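Local coordinates for protein aspartate aminotransferase, mitochondrial (PDB 4W5K) that probably transfers the amino group of L-aspartate to 2-oxoglutarate, working as a homodimer with pyridoxal 5'-phosphate as its cofactor, at residues L174-P182 against V208-A216; R316-E327 against V376-V387. The protein carries 1 engineered substitution. All coordinates share one frame; numbering follows the deposited sequence.

Interaction 1 of 2, residues L174-P182 against V208-A216; sequences LVHACAHNP and VDMAYQGFA. With PLP (pyridoxal-5'-phosphate), chain C.
Asn-181 and Tyr-212 converge on a single atom of the cofactor, the phenolic oxygen O3 of PLP, carried on C3. Asn-181 ND2 donates to PLP O3 over 2.8 Å, while Tyr-212 OH is hydrogen-bonded to PLP O3 at 2.6 Å. The amide and phenol planes stand 49° apart, and O3 lies at the edge of the tyrosine ring. That ring is held from two sides: the methyl of Ala-211 sits over one face, and Ala-179 CB meets Tyr-212 CD2 at 3.8 Å. Ala-211 CB also touches the pyridine carbons.

Asp-209 addresses the far end of the pyridine. Its carboxylate swings anti to the backbone N (chi1 -178°), which brings Asp-209 OD2 within 2.6 Å of PLP N1; His-131 is hydrogen-bonded to the same OD2. On the other face of the sheet contact is apolar, Val-175 CG2 against Val-208 CG2.

The parallel bridge is fixed by Asp-209 N to Val-175 O, 2.9 Å, and by Ala-177 N to Asp-209 O. Beyond it the chains part, and a water links Tyr-212 N to Cys-178 O.

Strands 172-176 and 205-210 belong to a beta-alpha-beta unit closed by helix 189-201. In the large sheet they lie between strands 120-124 and 238-242, with helix 225-230 packed on Val-175 and Val-208 and helix 129-137 on Leu-174.

Interaction 2 of 2, residues R316-E327 against V376-V387; sequences RIAEVRKRLVSE and VSGLNSTNVEYV
Arg-316 reaches across to the backbone of 376-387, its chain bent at chi3 so that the guanidinium edge faces two carbonyls. Arg-316 NH2 donates to Leu-379 O at 2.8 Å in an almost straight bond (171°), the oxygen lying in the guanidinium plane and the donor in the carbonyl plane. Arg-316 NH1 adds only a weak bond to Ser-377 O; Tyr-38 OH and Arg-39 O take further N-H groups, which should limit how the group can rotate.

One residue on, Ile-317 CG2 meets Val-376 CG2 at 3.7 Å, and its CD1 lies against Ser-377 CA. Val-320 points toward the other segment; its CG2 packs on Leu-379 CB at 3.6 Å. Arg-321 brushes Val-376 while its guanidinium is bonded elsewhere, notably to Ile-340 O.

Arg-323 turns at chi2 (89°) and lays one guanidinium face over Val-384 CG1, which sits 3.7 Å from the plane above its centre. At the edge, Arg-323 NE forms a salt bridge with Glu-327 OE2 (2.9 Å, 174°), and a water connects NH2 to Ser-381 O. A long 3.7 Å pairing of Arg-323 NH2 with Glu-385 OE2 completes the network. Leu-324 crosses Leu-379 at about a right angle, Leu-324 CD2 to Leu-379 CD1 3.9 Å. Glu-327 OE1 then lies 4.4 Å from Glu-385 OE2, a like-charge approach that Arg-323 probably offsets.

Asn-380 OD1 accepts from Thr-382 N, an Asx turn leading into helix 384-395. Long helix 300-331 thus packs on this turn and helix start, which follow strand 373-375 of the two-stranded antiparallel sheet 347-349/373-375, as in the small domain of class I aminotransferases.

The two contacts follow one another along the chain, their centres 22 Å apart and their nearest atoms about 5 Å apart without touching. The centre of interaction 1 lies about 3 Å from the centre of the chain, and all its touching residues are buried. Interaction 2, its centre about 21 Å from that of the chain, is mostly buried but reaches the exposed Glu-385. They hold different elements: parallel strand ends with their loops in the first, a helix against a turn and helix start in the second. Asn-181, Asp-209 and Tyr-212 in interaction 1 turn to the cofactor, whereas in interaction 2 Arg-316 serves backbone carbonyls and Arg-323 an outer salt-bridge network. Ile-317 comes within about 9 Å of Tyr-212, side chain to side chain.

Interaction 1 of 2, residues L174-P182 against V208-A216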
loop_
_atom_site.group_PDB
_atom_site.type_symbol
_atom_site.label_atom_id
_atom_site.label_comp_id
_atom_site.label_asym_id
_atom_site.label_seq_id
_atom_site.Cartn_x
_atom_site.Cartn_y
_atom_site.Cartn_z
ATOM N N LEU A 174 10.157 -17.556 12.260
ATOM C CA LEU A 174 9.317 -17.442 11.062
ATOM C C LEU A 174 8.987 -18.826 10.499
ATOM O O LEU A 174 9.908 -19.587 10.218
ATOM C CB LEU A 174 10.048 -16.622 10.004
ATOM C CG LEU A 174 9.329 -16.309 8.691
ATOM C CD1 LEU A 174 8.112 -15.441 8.988
ATOM C CD2 LEU A 174 10.308 -15.563 7.788
ATOM N N VAL A 175 7.702 -19.131 10.331
ATOM C CA VAL A 175 7.299 -20.430 9.757
ATOM C C VAL A 175 6.243 -20.203 8.679
ATOM O O VAL A 175 5.410 -19.305 8.814
ATOM C CB VAL A 175 6.745 -21.412 10.826
ATOM C CG1 VAL A 175 7.823 -21.773 11.875
ATOM C CG2 VAL A 175 5.462 -20.870 11.492
ATOM N N HIS A 176 6.274 -21.020 7.627
ATOM C CA HIS A 176 5.228 -20.949 6.586
ATOM C C HIS A 176 4.074 -21.871 7.027
ATOM O O HIS A 176 4.322 -23.022 7.369
ATOM C CB HIS A 176 5.750 -21.413 5.220
ATOM C CG HIS A 176 6.897 -20.611 4.675
ATOM N ND1 HIS A 176 6.997 -20.298 3.331
ATOM C CD2 HIS A 176 7.997 -20.086 5.271
ATOM C CE1 HIS A 176 8.110 -19.612 3.127
ATOM N NE2 HIS A 176 8.735 -19.469 4.286
ATOM N N ALA A 177 2.830 -21.396 7.014
ATOM C CA ALA A 177 1.707 -22.197 7.524
ATOM C C ALA A 177 1.465 -23.465 6.700
ATOM O O ALA A 177 1.105 -24.506 7.247
ATOM C CB ALA A 177 0.436 -21.365 7.565
ATOM N N CYS A 178 1.639 -23.331 5.394
ATOM C CA CYS A 178 1.439 -24.409 4.407
ATOM C C CYS A 178 1.846 -23.894 3.049
ATOM O O CYS A 178 2.025 -22.677 2.864
ATOM C CB CYS A 178 -0.007 -24.921 4.364
ATOM S SG CYS A 178 -1.287 -23.666 4.179
ATOM N N ALA A 179 1.985 -24.819 2.104
ATOM C CA ALA A 179 2.551 -24.525 0.791
ATOM C C ALA A 179 3.819 -23.670 0.908
ATOM O O ALA A 179 3.911 -22.558 0.364
ATOM C CB ALA A 179 1.490 -23.859 -0.139
ATOM N N HIS A 180 4.802 -24.214 1.621
ATOM C CA HIS A 180 6.090 -23.562 1.722
ATOM C C HIS A 180 6.582 -23.073 0.351
ATOM O O HIS A 180 6.565 -23.817 -0.635
ATOM C CB HIS A 180 7.103 -24.518 2.350
ATOM C CG HIS A 180 8.466 -23.921 2.512
ATOM N ND1 HIS A 180 9.460 -24.063 1.565
ATOM C CD2 HIS A 180 9.000 -23.176 3.510
ATOM C CE1 HIS A 180 10.547 -23.429 1.974
ATOM N NE2 HIS A 180 10.295 -22.883 3.150
ATOM N N ASN A 181 6.968 -21.801 0.295
ATOM C CA ASN A 181 7.486 -21.181 -0.922
ATOM C C ASN A 181 8.971 -20.940 -0.648
ATOM O O ASN A 181 9.331 -20.164 0.256
ATOM C CB ASN A 181 6.693 -19.882 -1.225
ATOM C CG ASN A 181 7.154 -19.152 -2.489
ATOM O OD1 ASN A 181 8.172 -19.471 -3.098
ATOM N ND2 ASN A 181 6.403 -18.132 -2.864
ATOM N N PRO A 182 9.862 -21.525 -1.454
ATOM C CA PRO A 182 9.720 -22.051 -2.813
ATOM C C PRO A 182 9.698 -23.575 -2.990
ATOM O O PRO A 182 9.639 -24.012 -4.140
ATOM C CB PRO A 182 10.969 -21.490 -3.487
ATOM C CG PRO A 182 12.030 -21.657 -2.400
ATOM C CD PRO A 182 11.286 -21.414 -1.080
ATOM N N VAL A 208 3.945 -16.483 11.941
ATOM C CA VAL A 208 3.375 -17.367 10.902
ATOM C C VAL A 208 3.112 -16.588 9.625
ATOM O O VAL A 208 2.363 -15.611 9.631
ATOM C CB VAL A 208 2.085 -17.992 11.379
ATOM C CG1 VAL A 208 1.435 -18.856 10.231
ATOM C CG2 VAL A 208 2.351 -18.856 12.576
ATOM N N ASP A 209 3.759 -16.988 8.540
ATOM C CA ASP A 209 3.430 -16.468 7.214
ATOM C C ASP A 209 2.411 -17.435 6.610
ATOM O O ASP A 209 2.744 -18.572 6.258
ATOM C CB ASP A 209 4.697 -16.340 6.344
ATOM C CG ASP A 209 4.412 -15.747 4.957
ATOM O OD1 ASP A 209 3.232 -15.677 4.562
ATOM O OD2 ASP A 209 5.372 -15.353 4.256
ATOM N N MET A 210 1.151 -17.004 6.562
ATOM C CA MET A 210 0.066 -17.835 6.023
ATOM C C MET A 210 -0.438 -17.223 4.724
ATOM O O MET A 210 -1.414 -16.452 4.717
ATOM C CB MET A 210 -1.097 -17.963 7.021
ATOM C CG MET A 210 -2.169 -18.969 6.520
ATOM S SD MET A 210 -3.385 -19.428 7.761
ATOM C CE MET A 210 -4.241 -17.874 7.969
ATOM N N ALA A 211 0.246 -17.553 3.636
ATOM C CA ALA A 211 -0.059 -16.928 2.345
ATOM C C ALA A 211 -1.039 -17.747 1.520
ATOM O O ALA A 211 -1.525 -17.245 0.517
ATOM C CB ALA A 211 1.259 -16.700 1.532
ATOM N N TYR A 212 -1.331 -18.992 1.920
ATOM C CA TYR A 212 -2.102 -19.894 1.066
ATOM C C TYR A 212 -3.177 -20.685 1.799
ATOM O O TYR A 212 -3.443 -21.814 1.432
ATOM C CB TYR A 212 -1.156 -20.888 0.351
ATOM C CG TYR A 212 -0.093 -20.188 -0.461
ATOM C CD1 TYR A 212 -0.413 -19.629 -1.688
ATOM C CD2 TYR A 212 1.226 -20.079 0.003
ATOM C CE1 TYR A 212 0.531 -18.964 -2.446
ATOM C CE2 TYR A 212 2.190 -19.405 -0.744
ATOM C CZ TYR A 212 1.821 -18.843 -1.974
ATOM O OH TYR A 212 2.741 -18.173 -2.742
ATOM N N GLN A 213 -3.814 -20.093 2.801
ATOM C CA GLN A 213 -4.902 -20.798 3.497
ATOM C C GLN A 213 -6.014 -21.202 2.525
ATOM O O GLN A 213 -6.539 -20.356 1.802
ATOM C CB GLN A 213 -5.498 -19.938 4.608
ATOM C CG GLN A 213 -6.461 -20.755 5.505
ATOM C CD GLN A 213 -7.323 -19.900 6.411
ATOM O OE1 GLN A 213 -7.214 -18.676 6.411
ATOM N NE2 GLN A 213 -8.195 -20.545 7.193
ATOM N N GLY A 214 -6.376 -22.487 2.507
ATOM C CA GLY A 214 -7.424 -22.949 1.603
ATOM C C GLY A 214 -6.922 -23.217 0.196
ATOM O O GLY A 214 -7.286 -24.224 -0.409
ATOM N N PHE A 215 -6.105 -22.308 -0.332
ATOM C CA PHE A 215 -5.443 -22.521 -1.614
ATOM C C PHE A 215 -4.549 -23.771 -1.576
ATOM O O PHE A 215 -4.523 -24.572 -2.520
ATOM C CB PHE A 215 -4.620 -21.260 -2.002
ATOM C CG PHE A 215 -3.973 -21.353 -3.356
ATOM C CD1 PHE A 215 -2.708 -21.899 -3.498
ATOM C CD2 PHE A 215 -4.656 -20.927 -4.503
ATOM C CE1 PHE A 215 -2.111 -22.023 -4.748
ATOM C CE2 PHE A 215 -4.072 -21.046 -5.757
ATOM C CZ PHE A 215 -2.803 -21.582 -5.893
ATOM N N ALA A 216 -3.833 -23.951 -0.478
ATOM C CA ALA A 216 -2.857 -25.052 -0.398
ATOM C C ALA A 216 -3.458 -26.437 -0.596
ATOM O O ALA A 216 -2.987 -27.207 -1.448
ATOM C CB ALA A 216 -2.131 -24.973 0.946
HETATM N N1 PLP C . 4.760 -14.900 1.769
HETATM C C2 PLP C . 4.821 -15.981 0.923
HETATM C C2A PLP C . 5.331 -17.276 1.467
HETATM C C3 PLP C . 4.417 -15.867 -0.408
HETATM O O3 PLP C . 4.487 -16.926 -1.272
HETATM C C4 PLP C . 3.942 -14.652 -0.880
HETATM C C4A PLP C . 3.302 -14.621 -2.240
HETATM O O4A PLP C . 4.029 -14.633 -3.238
HETATM C C5 PLP C . 3.876 -13.554 -0.024
HETATM C C6 PLP C . 4.273 -13.690 1.308
HETATM C C5A PLP C . 3.387 -12.203 -0.524
HETATM O O4P PLP C . 1.993 -12.195 -0.656
HETATM P P PLP C . 1.207 -10.902 -1.021
HETATM O O1P PLP C . 1.047 -10.784 -2.507
HETATM O O2P PLP C . 1.925 -9.694 -0.470
HETATM O O3P PLP C . -0.137 -11.076 -0.354
HETATM O O HOH W 1 2.393 -19.630 3.659
HETATM O O HOH W 2 -0.073 -20.563 4.010
#

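Interaction 2 of 2, residues R316-E327 against V376-V387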
loop_
_atom_site.group_PDB
_atom_site.type_symbol
_atom_site.label_atom_id
_atom_site.label_comp_id
_atom_site.label_asym_id
_atom_site.label_seq_id
_atom_site.Cartn_x
_atom_site.Cartn_y
_atom_site.Cartn_z
ATOM N N ARG A 316 -6.494 -28.905 -8.944
ATOM C CA ARG A 316 -5.807 -28.853 -10.243
ATOM C C ARG A 316 -4.300 -28.902 -10.050
ATOM O O ARG A 316 -3.598 -29.594 -10.782
ATOM C CB ARG A 316 -6.162 -27.601 -11.067
ATOM C CG ARG A 316 -5.676 -27.736 -12.520
ATOM C CD ARG A 316 -5.847 -26.457 -13.354
ATOM N NE ARG A 316 -4.763 -25.495 -13.140
ATOM C CZ ARG A 316 -3.530 -25.623 -13.627
ATOM N NH1 ARG A 316 -2.626 -24.684 -13.397
ATOM N NH2 ARG A 316 -3.188 -26.703 -14.350
ATOM N N ILE A 317 -3.812 -28.170 -9.058
ATOM C CA ILE A 317 -2.392 -28.159 -8.739
ATOM C C ILE A 317 -1.926 -29.543 -8.280
ATOM O O ILE A 317 -0.890 -30.040 -8.724
ATOM C CB ILE A 317 -2.067 -27.124 -7.641
ATOM C CG1 ILE A 317 -2.358 -25.704 -8.133
ATOM C CG2 ILE A 317 -0.610 -27.226 -7.192
ATOM C CD1 ILE A 317 -1.590 -25.314 -9.392
ATOM N N ALA A 318 -2.681 -30.155 -7.375
ATOM C CA ALA A 318 -2.348 -31.510 -6.928
ATOM C C ALA A 318 -2.359 -32.518 -8.081
ATOM O O ALA A 318 -1.496 -33.382 -8.159
ATOM C CB ALA A 318 -3.315 -31.961 -5.833
ATOM N N GLU A 319 -3.343 -32.411 -8.968
ATOM C CA GLU A 319 -3.494 -33.386 -10.038
ATOM C C GLU A 319 -2.397 -33.213 -11.087
ATOM O O GLU A 319 -1.929 -34.193 -11.651
ATOM C CB GLU A 319 -4.882 -33.283 -10.686
ATOM C CG GLU A 319 -5.266 -34.471 -11.583
ATOM C CD GLU A 319 -4.655 -34.407 -12.979
ATOM O OE1 GLU A 319 -4.356 -35.483 -13.557
ATOM O OE2 GLU A 319 -4.486 -33.287 -13.506
ATOM N N VAL A 320 -1.970 -31.983 -11.349
ATOM C CA VAL A 320 -0.937 -31.813 -12.362
ATOM C C VAL A 320 0.440 -32.268 -11.830
ATOM O O VAL A 320 1.262 -32.770 -12.604
ATOM C CB VAL A 320 -0.875 -30.360 -12.902
ATOM C CG1 VAL A 320 -0.086 -29.439 -11.986
ATOM C CG2 VAL A 320 -0.286 -30.365 -14.304
ATOM N N ARG A 321 0.677 -32.117 -10.529
ATOM C CA ARG A 321 1.848 -32.742 -9.881
ATOM C C ARG A 321 1.837 -34.263 -10.087
ATOM O O ARG A 321 2.855 -34.881 -10.501
ATOM C CB ARG A 321 1.887 -32.408 -8.376
ATOM C CG ARG A 321 2.311 -30.968 -8.048
ATOM C CD ARG A 321 2.167 -30.695 -6.558
ATOM N NE ARG A 321 2.754 -29.434 -6.120
ATOM C CZ ARG A 321 4.046 -29.259 -5.851
ATOM N NH1 ARG A 321 4.898 -30.267 -6.016
ATOM N NH2 ARG A 321 4.495 -28.083 -5.406
ATOM N N LYS A 322 0.683 -34.875 -9.815
ATOM C CA LYS A 322 0.541 -36.327 -9.928
ATOM C C LYS A 322 0.737 -36.782 -11.374
ATOM O O LYS A 322 1.349 -37.825 -11.646
ATOM C CB LYS A 322 -0.835 -36.756 -9.390
ATOM C CG LYS A 322 -1.176 -38.241 -9.523
ATOM C CD LYS A 322 -2.424 -38.560 -8.716
ATOM C CE LYS A 322 -2.769 -40.042 -8.757
ATOM N NZ LYS A 322 -4.058 -40.267 -9.467
ATOM N N ARG A 323 0.203 -35.993 -12.307
ATOM C CA ARG A 323 0.328 -36.292 -13.734
ATOM C C ARG A 323 1.777 -36.165 -14.214
ATOM O O ARG A 323 2.234 -36.992 -15.014
ATOM C CB ARG A 323 -0.579 -35.362 -14.551
ATOM C CG ARG A 323 -0.449 -35.525 -16.072
ATOM C CD ARG A 323 -1.387 -36.575 -16.607
ATOM N NE ARG A 323 -1.263 -36.734 -18.059
ATOM C CZ ARG A 323 -1.908 -35.989 -18.955
ATOM N NH1 ARG A 323 -2.722 -35.023 -18.553
ATOM N NH2 ARG A 323 -1.743 -36.212 -20.256
ATOM N N LEU A 324 2.491 -35.141 -13.735
ATOM C CA LEU A 324 3.922 -35.001 -14.048
ATOM C C LEU A 324 4.686 -36.276 -13.663
ATOM O O LEU A 324 5.471 -36.844 -14.449
ATOM C CB LEU A 324 4.528 -33.802 -13.318
ATOM C CG LEU A 324 5.980 -33.443 -13.652
ATOM C CD1 LEU A 324 6.096 -33.133 -15.127
ATOM C CD2 LEU A 324 6.448 -32.233 -12.841
ATOM N N VAL A 325 4.431 -36.754 -12.454
ATOM C CA VAL A 325 5.127 -37.950 -11.986
ATOM C C VAL A 325 4.767 -39.194 -12.806
ATOM O O VAL A 325 5.644 -39.988 -13.178
ATOM C CB VAL A 325 4.837 -38.206 -10.505
ATOM C CG1 VAL A 325 5.470 -39.514 -10.058
ATOM C CG2 VAL A 325 5.360 -37.027 -9.679
ATOM N N SER A 326 3.487 -39.350 -13.123
ATOM C CA SER A 326 3.066 -40.517 -13.886
ATOM C C SER A 326 3.586 -40.453 -15.324
ATOM O O SER A 326 3.978 -41.470 -15.880
ATOM C CB SER A 326 1.545 -40.650 -13.876
ATOM O OG SER A 326 0.950 -39.629 -14.645
ATOM N N GLU A 327 3.612 -39.263 -15.919
ATOM C CA GLU A 327 4.136 -39.118 -17.279
ATOM C C GLU A 327 5.647 -39.332 -17.303
ATOM O O GLU A 327 6.181 -39.839 -18.284
ATOM C CB GLU A 327 3.810 -37.742 -17.866
ATOM C CG GLU A 327 2.333 -37.497 -18.162
ATOM C CD GLU A 327 1.770 -38.367 -19.275
ATOM O OE1 GLU A 327 2.511 -38.752 -20.216
ATOM O OE2 GLU A 327 0.562 -38.673 -19.200
ATOM N N VAL A 376 4.241 -24.842 -10.732
ATOM C CA VAL A 376 3.446 -25.862 -11.407
ATOM C C VAL A 376 2.112 -25.319 -11.929
ATOM O O VAL A 376 1.452 -25.962 -12.746
ATOM C CB VAL A 376 3.187 -27.090 -10.495
ATOM C CG1 VAL A 376 4.510 -27.779 -10.132
ATOM C CG2 VAL A 376 2.450 -26.700 -9.237
ATOM N N SER A 377 1.714 -24.136 -11.475
ATOM C CA SER A 377 0.548 -23.476 -12.065
ATOM C C SER A 377 0.722 -23.253 -13.574
ATOM O O SER A 377 -0.255 -23.105 -14.315
ATOM C CB SER A 377 0.281 -22.147 -11.354
ATOM O OG SER A 377 1.461 -21.372 -11.290
ATOM N N GLY A 378 1.967 -23.243 -14.043
ATOM C CA GLY A 378 2.228 -23.073 -15.465
ATOM C C GLY A 378 2.091 -24.388 -16.235
ATOM O O GLY A 378 2.084 -24.400 -17.475
ATOM N N LEU A 379 1.977 -25.489 -15.495
ATOM C CA LEU A 379 1.729 -26.814 -16.072
ATOM C C LEU A 379 0.235 -27.035 -16.274
ATOM O O LEU A 379 -0.572 -26.650 -15.424
ATOM C CB LEU A 379 2.286 -27.928 -15.170
ATOM C CG LEU A 379 3.777 -28.249 -15.151
ATOM C CD1 LEU A 379 4.073 -29.392 -14.182
ATOM C CD2 LEU A 379 4.297 -28.582 -16.536
ATOM N N ASN A 380 -0.135 -27.679 -17.379
ATOM C CA ASN A 380 -1.532 -27.993 -17.616
ATOM C C ASN A 380 -1.691 -29.178 -18.563
ATOM O O ASN A 380 -0.712 -29.811 -18.958
ATOM C CB ASN A 380 -2.272 -26.778 -18.173
ATOM C CG ASN A 380 -1.572 -26.185 -19.367
ATOM O OD1 ASN A 380 -1.406 -26.847 -20.402
ATOM N ND2 ASN A 380 -1.145 -24.930 -19.235
ATOM N N SER A 381 -2.932 -29.463 -18.924
ATOM C CA SER A 381 -3.213 -30.594 -19.804
ATOM C C SER A 381 -2.508 -30.480 -21.154
ATOM O O SER A 381 -2.181 -31.502 -21.765
ATOM C CB SER A 381 -4.724 -30.736 -20.009
ATOM O OG SER A 381 -5.264 -29.664 -20.758
ATOM N N THR A 382 -2.267 -29.260 -21.640
ATOM C CA THR A 382 -1.715 -29.113 -22.991
ATOM C C THR A 382 -0.186 -29.107 -23.053
ATOM O O THR A 382 0.380 -29.168 -24.140
ATOM C CB THR A 382 -2.220 -27.820 -23.689
ATOM O OG1 THR A 382 -1.553 -26.675 -23.148
ATOM C CG2 THR A 382 -3.721 -27.660 -23.515
ATOM N N ASN A 383 0.496 -29.044 -21.911
ATOM C CA ASN A 383 1.954 -29.023 -21.963
ATOM C C ASN A 383 2.652 -30.025 -21.039
ATOM O O ASN A 383 3.877 -30.128 -21.060
ATOM C CB ASN A 383 2.483 -27.611 -21.669
ATOM C CG ASN A 383 2.116 -27.098 -20.270
ATOM O OD1 ASN A 383 1.880 -27.874 -19.331
ATOM N ND2 ASN A 383 2.093 -25.773 -20.125
ATOM N N VAL A 384 1.885 -30.748 -20.228
ATOM C CA VAL A 384 2.501 -31.586 -19.203
ATOM C C VAL A 384 3.242 -32.758 -19.847
ATOM O O VAL A 384 4.259 -33.221 -19.334
ATOM C CB VAL A 384 1.461 -32.088 -18.165
ATOM C CG1 VAL A 384 0.486 -33.065 -18.776
ATOM C CG2 VAL A 384 2.165 -32.704 -16.943
ATOM N N GLU A 385 2.774 -33.214 -21.001
ATOM C CA GLU A 385 3.452 -34.313 -21.666
ATOM C C GLU A 385 4.807 -33.870 -22.212
ATOM O O GLU A 385 5.802 -34.586 -22.065
ATOM C CB GLU A 385 2.570 -34.887 -22.771
ATOM C CG GLU A 385 1.434 -35.750 -22.219
ATOM C CD GLU A 385 0.303 -35.962 -23.211
ATOM O OE1 GLU A 385 -0.225 -34.965 -23.754
ATOM O OE2 GLU A 385 -0.058 -37.134 -23.444
ATOM N N TYR A 386 4.844 -32.681 -22.805
ATOM C CA TYR A 386 6.061 -32.109 -23.384
ATOM C C TYR A 386 7.113 -31.855 -22.303
ATOM O O TYR A 386 8.297 -32.170 -22.471
ATOM C CB TYR A 386 5.730 -30.809 -24.135
ATOM C CG TYR A 386 6.936 -30.019 -24.618
ATOM C CD1 TYR A 386 7.663 -30.434 -25.727
ATOM C CD2 TYR A 386 7.337 -28.853 -23.971
ATOM C CE1 TYR A 386 8.759 -29.715 -26.173
ATOM C CE2 TYR A 386 8.438 -28.132 -24.408
ATOM C CZ TYR A 386 9.144 -28.570 -25.514
ATOM O OH TYR A 386 10.238 -27.857 -25.964
ATOM N N VAL A 387 6.671 -31.277 -21.193
ATOM C CA VAL A 387 7.575 -30.943 -20.108
ATOM C C VAL A 387 8.139 -32.208 -19.472
ATOM O O VAL A 387 9.326 -32.260 -19.158
ATOM C CB VAL A 387 6.882 -30.091 -19.048
ATOM C CG1 VAL A 387 7.749 -29.983 -17.802
ATOM C CG2 VAL A 387 6.586 -28.703 -19.619
HETATM O O HOH W 3 -3.287 -33.864 -21.379
#